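Local coordinates for putative uronate isomerase (Thermotoga maritima, PDB 4NAR), which is a putative uronate isomerase of the lactate racemase family and may racemise lactate or a related acid, at residues L10-V23 and F44-L56. Numbering follows the deposited sequence.
Sequences LTEEKIKEGLSKLV and FTHLVAKNLYRFL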
ATOM      1  N   LEU A  10       9.586 -11.675  17.282  1.00 30.44           N
ATOM      2  CA  LEU A  10      10.312 -10.517  17.797  1.00 28.42           C
ATOM      3  C   LEU A  10       9.505  -9.958  18.966  1.00 34.74           C
ATOM      4  O   LEU A  10       8.291  -9.747  18.840  1.00 35.39           O
ATOM      5  CB  LEU A  10      10.472  -9.457  16.712  1.00 28.92           C
ATOM      6  CG  LEU A  10      10.980  -8.094  17.170  1.00 26.45           C
ATOM      7  CD1 LEU A  10      12.409  -8.217  17.662  1.00 31.39           C
ATOM      8  CD2 LEU A  10      10.865  -7.070  16.038  1.00 17.64           C
ATOM      9  N   THR A  11      10.154  -9.739  20.110  1.00 33.94           N
ATOM     10  CA  THR A  11       9.413  -9.394  21.327  1.00 30.56           C
ATOM     11  C   THR A  11       9.365  -7.908  21.620  1.00 32.08           C
ATOM     12  O   THR A  11      10.268  -7.158  21.225  1.00 36.63           O
ATOM     13  CB  THR A  11       9.984 -10.087  22.584  1.00 37.72           C
ATOM     14  OG1 THR A  11      11.291  -9.563  22.878  1.00 37.36           O
ATOM     15  CG2 THR A  11      10.029 -11.613  22.393  1.00 35.14           C
ATOM     16  N   GLU A  12       8.313  -7.495  22.329  1.00 34.66           N
ATOM     17  CA  GLU A  12       8.212  -6.130  22.839  1.00 42.05           C
ATOM     18  C   GLU A  12       9.465  -5.750  23.649  1.00 39.96           C
ATOM     19  O   GLU A  12       9.951  -4.615  23.565  1.00 38.65           O
ATOM     20  CB  GLU A  12       6.949  -5.949  23.690  1.00 41.96           C
ATOM     21  CG  GLU A  12       6.454  -4.507  23.717  1.00 45.63           C
ATOM     22  CD  GLU A  12       5.290  -4.271  24.672  1.00 48.57           C
ATOM     23  OE1 GLU A  12       5.262  -3.177  25.279  1.00 49.56           O
ATOM     24  OE2 GLU A  12       4.400  -5.154  24.799  1.00 45.73           O
ATOM     25  N   GLU A  13       9.999  -6.705  24.408  1.00 39.19           N
ATOM     26  CA  GLU A  13      11.191  -6.444  25.211  1.00 37.72           C
ATOM     27  C   GLU A  13      12.383  -6.065  24.342  1.00 33.34           C
ATOM     28  O   GLU A  13      13.044  -5.057  24.613  1.00 35.36           O
ATOM     29  CB  GLU A  13      11.543  -7.633  26.111  1.00 41.41           C
ATOM     30  CG  GLU A  13      12.027  -7.199  27.496  1.00 63.44           C
ATOM     31  CD  GLU A  13      13.359  -7.825  27.902  1.00 77.35           C
ATOM     32  OE1 GLU A  13      13.432  -9.075  27.959  1.00 77.91           O
ATOM     33  OE2 GLU A  13      14.326  -7.064  28.173  1.00 81.00           O
ATOM     34  N   LYS A  14      12.658  -6.875  23.317  1.00 28.77           N
ATOM     35  CA  LYS A  14      13.731  -6.579  22.364  1.00 34.38           C
ATOM     36  C   LYS A  14      13.474  -5.245  21.656  1.00 29.55           C
ATOM     37  O   LYS A  14      14.383  -4.424  21.513  1.00 32.00           O
ATOM     38  CB  LYS A  14      13.876  -7.691  21.312  1.00 46.55           C
ATOM     39  CG  LYS A  14      14.699  -8.921  21.724  1.00 57.26           C
ATOM     40  CD  LYS A  14      14.548 -10.058  20.683  1.00 57.66           C
ATOM     41  CE  LYS A  14      15.832 -10.282  19.889  1.00 51.17           C
ATOM     42  NZ  LYS A  14      16.477  -8.983  19.547  1.00 50.04           N
ATOM     43  N   ILE A  15      12.235  -5.040  21.207  1.00 32.10           N
ATOM     44  CA  ILE A  15      11.858  -3.802  20.525  1.00 30.47           C
ATOM     45  C   ILE A  15      12.169  -2.597  21.413  1.00 32.61           C
ATOM     46  O   ILE A  15      12.860  -1.664  20.976  1.00 33.11           O
ATOM     47  CB  ILE A  15      10.370  -3.817  20.101  1.00 30.30           C
ATOM     48  CG1 ILE A  15      10.190  -4.727  18.877  1.00 17.46           C
ATOM     49  CG2 ILE A  15       9.860  -2.401  19.829  1.00 23.87           C
ATOM     50  CD1 ILE A  15       8.743  -5.102  18.594  1.00 17.14           C
ATOM     51  N   LYS A  16      11.701  -2.652  22.662  1.00 27.44           N
ATOM     52  CA  LYS A  16      11.997  -1.624  23.669  1.00 35.62           C
ATOM     53  C   LYS A  16      13.499  -1.315  23.842  1.00 36.47           C
ATOM     54  O   LYS A  16      13.894  -0.141  23.917  1.00 38.33           O
ATOM     55  CB  LYS A  16      11.353  -1.987  25.013  1.00 32.71           C
ATOM     56  CG  LYS A  16       9.871  -1.654  25.083  1.00 37.66           C
ATOM     57  CD  LYS A  16       9.110  -2.536  26.084  1.00 42.34           C
ATOM     58  CE  LYS A  16       9.207  -2.017  27.517  1.00 43.67           C
ATOM     59  NZ  LYS A  16       8.181  -2.669  28.397  1.00 50.64           N
ATOM     60  N   GLU A  17      14.322  -2.363  23.885  1.00 33.59           N
ATOM     61  CA  GLU A  17      15.776  -2.201  23.981  1.00 38.25           C
ATOM     62  C   GLU A  17      16.318  -1.434  22.774  1.00 27.14           C
ATOM     63  O   GLU A  17      17.168  -0.558  22.913  1.00 30.46           O
ATOM     64  CB  GLU A  17      16.475  -3.565  24.120  1.00 50.34           C
ATOM     65  CG  GLU A  17      17.992  -3.556  23.820  1.00 68.50           C
ATOM     66  CD  GLU A  17      18.851  -2.897  24.919  1.00 77.78           C
ATOM     67  OE1 GLU A  17      19.283  -3.610  25.864  1.00 77.48           O
ATOM     68  OE2 GLU A  17      19.115  -1.672  24.824  1.00 77.75           O
ATOM     69  N   GLY A  18      15.807  -1.761  21.593  1.00 32.47           N
ATOM     70  CA  GLY A  18      16.166  -1.052  20.376  1.00 33.83           C
ATOM     71  C   GLY A  18      15.743   0.408  20.419  1.00 34.34           C
ATOM     72  O   GLY A  18      16.542   1.302  20.128  1.00 37.63           O
ATOM     73  N   LEU A  19      14.491   0.652  20.798  1.00 32.96           N
ATOM     74  CA  LEU A  19      13.961   2.013  20.853  1.00 28.34           C
ATOM     75  C   LEU A  19      14.632   2.847  21.941  1.00 35.73           C
ATOM     76  O   LEU A  19      14.855   4.052  21.762  1.00 32.59           O
ATOM     77  CB  LEU A  19      12.440   1.998  21.042  1.00 23.22           C
ATOM     78  CG  LEU A  19      11.650   1.298  19.917  1.00 30.73           C
ATOM     79  CD1 LEU A  19      10.143   1.367  20.172  1.00 27.37           C
ATOM     80  CD2 LEU A  19      11.990   1.858  18.529  1.00 25.85           C
ATOM     81  N   SER A  20      14.948   2.208  23.067  1.00 35.89           N
ATOM     82  CA  SER A  20      15.652   2.900  24.141  1.00 40.58           C
ATOM     83  C   SER A  20      16.999   3.382  23.608  1.00 39.39           C
ATOM     84  O   SER A  20      17.393   4.535  23.811  1.00 31.88           O
ATOM     85  CB  SER A  20      15.864   1.975  25.345  1.00 44.92           C
ATOM     86  OG  SER A  20      15.964   2.726  26.547  1.00 48.99           O
ATOM     87  N   LYS A  21      17.677   2.479  22.906  1.00 39.61           N
ATOM     88  CA  LYS A  21      18.973   2.754  22.307  1.00 43.64           C
ATOM     89  C   LYS A  21      18.890   3.951  21.351  1.00 42.78           C
ATOM     90  O   LYS A  21      19.665   4.907  21.470  1.00 42.63           O
ATOM     91  CB  LYS A  21      19.465   1.501  21.579  1.00 50.59           C
ATOM     92  CG  LYS A  21      20.822   1.637  20.903  1.00 57.24           C
ATOM     93  CD  LYS A  21      21.251   0.307  20.274  1.00 62.29           C
ATOM     94  CE  LYS A  21      22.626   0.417  19.613  1.00 67.65           C
ATOM     95  NZ  LYS A  21      22.919  -0.730  18.696  1.00 68.40           N
ATOM     96  N   LEU A  22      17.936   3.900  20.420  1.00 38.98           N
ATOM     97  CA  LEU A  22      17.717   4.983  19.455  1.00 38.60           C
ATOM     98  C   LEU A  22      17.436   6.353  20.111  1.00 40.12           C
ATOM     99  O   LEU A  22      17.991   7.379  19.682  1.00 34.92           O
ATOM    100  CB  LEU A  22      16.585   4.600  18.498  1.00 35.69           C
ATOM    101  CG  LEU A  22      15.844   5.718  17.765  1.00 36.05           C
ATOM    102  CD1 LEU A  22      16.648   6.231  16.579  1.00 35.64           C
ATOM    103  CD2 LEU A  22      14.490   5.209  17.317  1.00 31.91           C
ATOM    104  N   VAL A  23      16.587   6.356  21.144  1.00 38.57           N
ATOM    105  CA  VAL A  23      16.234   7.576  21.872  1.00 38.75           C
ATOM    106  C   VAL A  23      17.420   8.122  22.661  1.00 45.22           C
ATOM    107  O   VAL A  23      17.628   9.336  22.745  1.00 49.42           O
ATOM    108  CB  VAL A  23      15.047   7.339  22.834  1.00 37.58           C
ATOM    109  CG1 VAL A  23      14.912   8.497  23.828  1.00 32.88           C
ATOM    110  CG2 VAL A  23      13.750   7.151  22.042  1.00 30.65           C
ATOM    111  N   PHE A  44       2.407  -4.194  13.782  1.00 20.88           N
ATOM    112  CA  PHE A  44       2.665  -3.979  15.208  1.00 26.25           C
ATOM    113  C   PHE A  44       3.106  -2.544  15.576  1.00 24.75           C
ATOM    114  O   PHE A  44       3.837  -2.330  16.567  1.00 26.71           O
ATOM    115  CB  PHE A  44       3.603  -5.059  15.794  1.00 20.90           C
ATOM    116  CG  PHE A  44       4.948  -5.156  15.109  1.00 23.75           C
ATOM    117  CD1 PHE A  44       6.076  -4.549  15.654  1.00 23.10           C
ATOM    118  CD2 PHE A  44       5.088  -5.863  13.928  1.00 23.23           C
ATOM    119  CE1 PHE A  44       7.319  -4.656  15.017  1.00 22.89           C
ATOM    120  CE2 PHE A  44       6.322  -5.969  13.290  1.00 17.88           C
ATOM    121  CZ  PHE A  44       7.434  -5.370  13.835  1.00 16.56           C
ATOM    122  N   THR A  45       2.628  -1.572  14.794  1.00 19.81           N
ATOM    123  CA  THR A  45       2.879  -0.160  15.080  1.00 21.43           C
ATOM    124  C   THR A  45       2.689   0.182  16.556  1.00 20.42           C
ATOM    125  O   THR A  45       3.538   0.849  17.163  1.00 22.89           O
ATOM    126  CB  THR A  45       1.953   0.770  14.279  1.00 19.08           C
ATOM    127  OG1 THR A  45       2.148   0.566  12.870  1.00 20.28           O
ATOM    128  CG2 THR A  45       2.217   2.225  14.659  1.00 13.88           C
ATOM    129  N   HIS A  46       1.582  -0.291  17.121  1.00 18.81           N
ATOM    130  CA  HIS A  46       1.222   0.018  18.504  1.00 21.37           C
ATOM    131  C   HIS A  46       2.334  -0.307  19.511  1.00 30.31           C
ATOM    132  O   HIS A  46       2.524   0.440  20.474  1.00 34.43           O
ATOM    133  CB  HIS A  46      -0.110  -0.647  18.892  1.00 22.03           C
ATOM    134  CG  HIS A  46      -0.060  -2.149  18.962  1.00 26.79           C
ATOM    135  ND1 HIS A  46      -0.224  -2.838  20.141  1.00 28.41           N
ATOM    136  CD2 HIS A  46       0.102  -3.081  17.987  1.00 26.05           C
ATOM    137  CE1 HIS A  46      -0.153  -4.143  19.899  1.00 27.24           C
ATOM    138  NE2 HIS A  46       0.043  -4.313  18.607  1.00 28.37           N
ATOM    139  N   LEU A  47       3.077  -1.393  19.272  1.00 28.99           N
ATOM    140  CA  LEU A  47       4.222  -1.738  20.109  1.00 29.75           C
ATOM    141  C   LEU A  47       5.374  -0.757  19.901  1.00 29.09           C
ATOM    142  O   LEU A  47       6.143  -0.486  20.822  1.00 28.93           O
ATOM    143  CB  LEU A  47       4.719  -3.167  19.824  1.00 27.93           C
ATOM    144  CG  LEU A  47       3.866  -4.405  20.158  1.00 30.21           C
ATOM    145  CD1 LEU A  47       4.580  -5.679  19.686  1.00 22.79           C
ATOM    146  CD2 LEU A  47       3.539  -4.507  21.646  1.00 26.64           C
ATOM    147  N   VAL A  48       5.507  -0.232  18.689  1.00 26.92           N
ATOM    148  CA  VAL A  48       6.613   0.676  18.395  1.00 25.07           C
ATOM    149  C   VAL A  48       6.299   2.095  18.863  1.00 28.82           C
ATOM    150  O   VAL A  48       7.082   2.719  19.605  1.00 25.72           O
ATOM    151  CB  VAL A  48       6.919   0.705  16.885  1.00 26.28           C
ATOM    152  CG1 VAL A  48       8.149   1.583  16.583  1.00 21.18           C
ATOM    153  CG2 VAL A  48       7.138  -0.701  16.365  1.00 17.79           C
ATOM    154  N   ALA A  49       5.151   2.604  18.422  1.00 25.38           N
ATOM    155  CA  ALA A  49       4.742   3.974  18.714  1.00 16.56           C
ATOM    156  C   ALA A  49       4.624   4.253  20.218  1.00 20.77           C
ATOM    157  O   ALA A  49       5.192   5.221  20.725  1.00 23.70           O
ATOM    158  CB  ALA A  49       3.427   4.274  18.029  1.00 18.72           C
ATOM    159  N   LYS A  50       3.880   3.409  20.926  1.00 25.70           N
ATOM    160  CA  LYS A  50       3.638   3.647  22.347  1.00 27.43           C
ATOM    161  C   LYS A  50       4.940   3.627  23.168  1.00 24.03           C
ATOM    162  O   LYS A  50       5.094   4.408  24.108  1.00 27.95           O
ATOM    163  CB  LYS A  50       2.592   2.663  22.899  1.00 25.91           C
ATOM    164  CG  LYS A  50       3.153   1.441  23.618  1.00 28.30           C
ATOM    165  CD  LYS A  50       2.068   0.396  23.881  1.00 34.58           C
ATOM    166  CE  LYS A  50       2.591  -0.728  24.781  1.00 33.29           C
ATOM    167  NZ  LYS A  50       1.757  -1.955  24.641  1.00 45.08           N
ATOM    168  N   ASN A  51       5.882   2.760  22.798  1.00 23.85           N
ATOM    169  CA  ASN A  51       7.143   2.676  23.531  1.00 24.47           C
ATOM    170  C   ASN A  51       8.070   3.817  23.170  1.00 24.76           C
ATOM    171  O   ASN A  51       8.721   4.386  24.050  1.00 23.12           O
ATOM    172  CB  ASN A  51       7.819   1.319  23.346  1.00 25.01           C
ATOM    173  CG  ASN A  51       7.178   0.240  24.203  1.00 25.48           C
ATOM    174  OD1 ASN A  51       7.108   0.374  25.431  1.00 29.30           O
ATOM    175  ND2 ASN A  51       6.680  -0.821  23.564  1.00 24.78           N
ATOM    176  N   LEU A  52       8.102   4.167  21.881  1.00 24.18           N
ATOM    177  CA  LEU A  52       8.850   5.335  21.424  1.00 26.39           C
ATOM    178  C   LEU A  52       8.423   6.581  22.189  1.00 26.12           C
ATOM    179  O   LEU A  52       9.266   7.340  22.676  1.00 24.56           O
ATOM    180  CB  LEU A  52       8.622   5.559  19.932  1.00 28.77           C
ATOM    181  CG  LEU A  52       9.494   6.611  19.251  1.00 26.86           C
ATOM    182  CD1 LEU A  52      10.971   6.242  19.377  1.00 31.99           C
ATOM    183  CD2 LEU A  52       9.098   6.734  17.793  1.00 26.00           C
ATOM    184  N   TYR A  53       7.110   6.770  22.307  1.00 24.95           N
ATOM    185  CA  TYR A  53       6.554   7.920  23.017  1.00 28.67           C
ATOM    186  C   TYR A  53       6.930   7.900  24.496  1.00 33.60           C
ATOM    187  O   TYR A  53       7.278   8.929  25.061  1.00 39.44           O
ATOM    188  CB  TYR A  53       5.036   7.948  22.854  1.00 29.15           C
ATOM    189  CG  TYR A  53       4.286   8.896  23.772  1.00 35.07           C
ATOM    190  CD1 TYR A  53       4.333  10.276  23.578  1.00 33.20           C
ATOM    191  CD2 TYR A  53       3.484   8.408  24.808  1.00 31.87           C
ATOM    192  CE1 TYR A  53       3.623  11.143  24.407  1.00 30.43           C
ATOM    193  CE2 TYR A  53       2.768   9.268  25.639  1.00 27.76           C
ATOM    194  CZ  TYR A  53       2.843  10.630  25.433  1.00 34.74           C
ATOM    195  OH  TYR A  53       2.142  11.485  26.255  1.00 39.08           O
ATOM    196  N   ARG A  54       6.861   6.722  25.111  1.00 33.59           N
ATOM    197  CA  ARG A  54       7.160   6.585  26.527  1.00 37.78           C
ATOM    198  C   ARG A  54       8.589   7.047  26.840  1.00 38.15           C
ATOM    199  O   ARG A  54       8.807   7.912  27.697  1.00 30.45           O
ATOM    200  CB  ARG A  54       6.964   5.136  26.958  1.00 47.36           C
ATOM    201  CG  ARG A  54       6.395   4.987  28.353  1.00 57.32           C
ATOM    202  CD  ARG A  54       7.460   4.610  29.378  1.00 71.28           C
ATOM    203  NE  ARG A  54       6.854   3.881  30.490  1.00 80.59           N
ATOM    204  CZ  ARG A  54       6.734   2.556  30.535  1.00 82.24           C
ATOM    205  NH1 ARG A  54       7.202   1.809  29.537  1.00 76.97           N
ATOM    206  NH2 ARG A  54       6.150   1.976  31.581  1.00 85.91           N
ATOM    207  N   PHE A  55       9.551   6.469  26.125  1.00 38.78           N
ATOM    208  CA  PHE A  55      10.955   6.832  26.259  1.00 36.07           C
ATOM    209  C   PHE A  55      11.222   8.289  25.918  1.00 36.57           C
ATOM    210  O   PHE A  55      12.088   8.926  26.527  1.00 34.08           O
ATOM    211  CB  PHE A  55      11.810   5.929  25.373  1.00 35.73           C
ATOM    212  CG  PHE A  55      11.765   4.481  25.774  1.00 42.55           C
ATOM    213  CD1 PHE A  55      11.634   4.120  27.110  1.00 48.26           C
ATOM    214  CD2 PHE A  55      11.837   3.477  24.817  1.00 35.88           C
ATOM    215  CE1 PHE A  55      11.592   2.782  27.488  1.00 48.77           C
ATOM    216  CE2 PHE A  55      11.795   2.137  25.186  1.00 37.48           C
ATOM    217  CZ  PHE A  55      11.671   1.791  26.523  1.00 45.44           C
ATOM    218  N   LEU A  56      10.494   8.811  24.935  1.00 33.21           N
ATOM    219  CA  LEU A  56      10.615  10.220  24.592  1.00 32.89           C
ATOM    220  C   LEU A  56      10.154  11.116  25.739  1.00 33.77           C
ATOM    221  O   LEU A  56      10.753  12.167  25.979  1.00 35.26           O
ATOM    222  CB  LEU A  56       9.828  10.548  23.323  1.00 33.99           C
ATOM    223  CG  LEU A  56      10.608  10.777  22.030  1.00 33.89           C
ATOM    224  CD1 LEU A  56      12.067  10.347  22.162  1.00 35.78           C
ATOM    225  CD2 LEU A  56       9.923  10.046  20.893  1.00 26.76           C
TER
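Leu-19 meets Leu-52, and Lys-16 meets Asn-51, where helices 12-23 and 45-56 run in the same general direction, their axes 9.5 Å apart and crossing at -43°. Leu-19 is a knob in the hole formed by Val-48, Asn-51, Leu-52 and Phe-55. With CG anti to its carbonyl carbon (chi1 -61°), this branched, flexible side chain reaches the facing backbone, CD1 lying 3.4 Å from Val-48 O and also against Leu-52 N. Phe-55 returns the fit, lodging among Lys-16, Leu-19, Ser-20 and Val-23; Ser-20 CB lies over one face of its ring, and a residue this small lets the flat ring come close to the helix backbone. Beyond it, compact, branched Val-23 packs CG2 at 3.6 Å from Leu-56 CD1, while at the other end the longer Ile-15 brings CD1 to 3.9 Å from Phe-44 CE1.

Both helices lie on one face of a mixed sheet, and the second follows strand 31-36 and leads into strand 63-68, a beta-alpha-beta crossover between parallel neighbours. Accordingly, Leu-19 and Leu-22 also rest on strand 217-227, and Leu-52 and Leu-56 on Phe-146 of strand 144-150.

A polar cluster centres on buried Asn-51, with Glu-12 and Lys-50 at its partly exposed edge. Asparagine suits the place because its short amide lets ND2 serve both Glu-12 OE1, at 3.2 Å on the anti side and 28° out of the carboxylate plane, and Leu-47 O one turn back, at 2.8 Å. Glu-12 OE1 also forms a long salt bridge with Lys-50 NZ. The Lys-16 methylenes pack against the amide, CG 3.4 Å from Asn-51 CG. A leucine in place of Asn-51 would probably leave Glu-12 OE1 with the long Lys-50 bridge but no amide donor, and Leu-47 O without that side-chain donor.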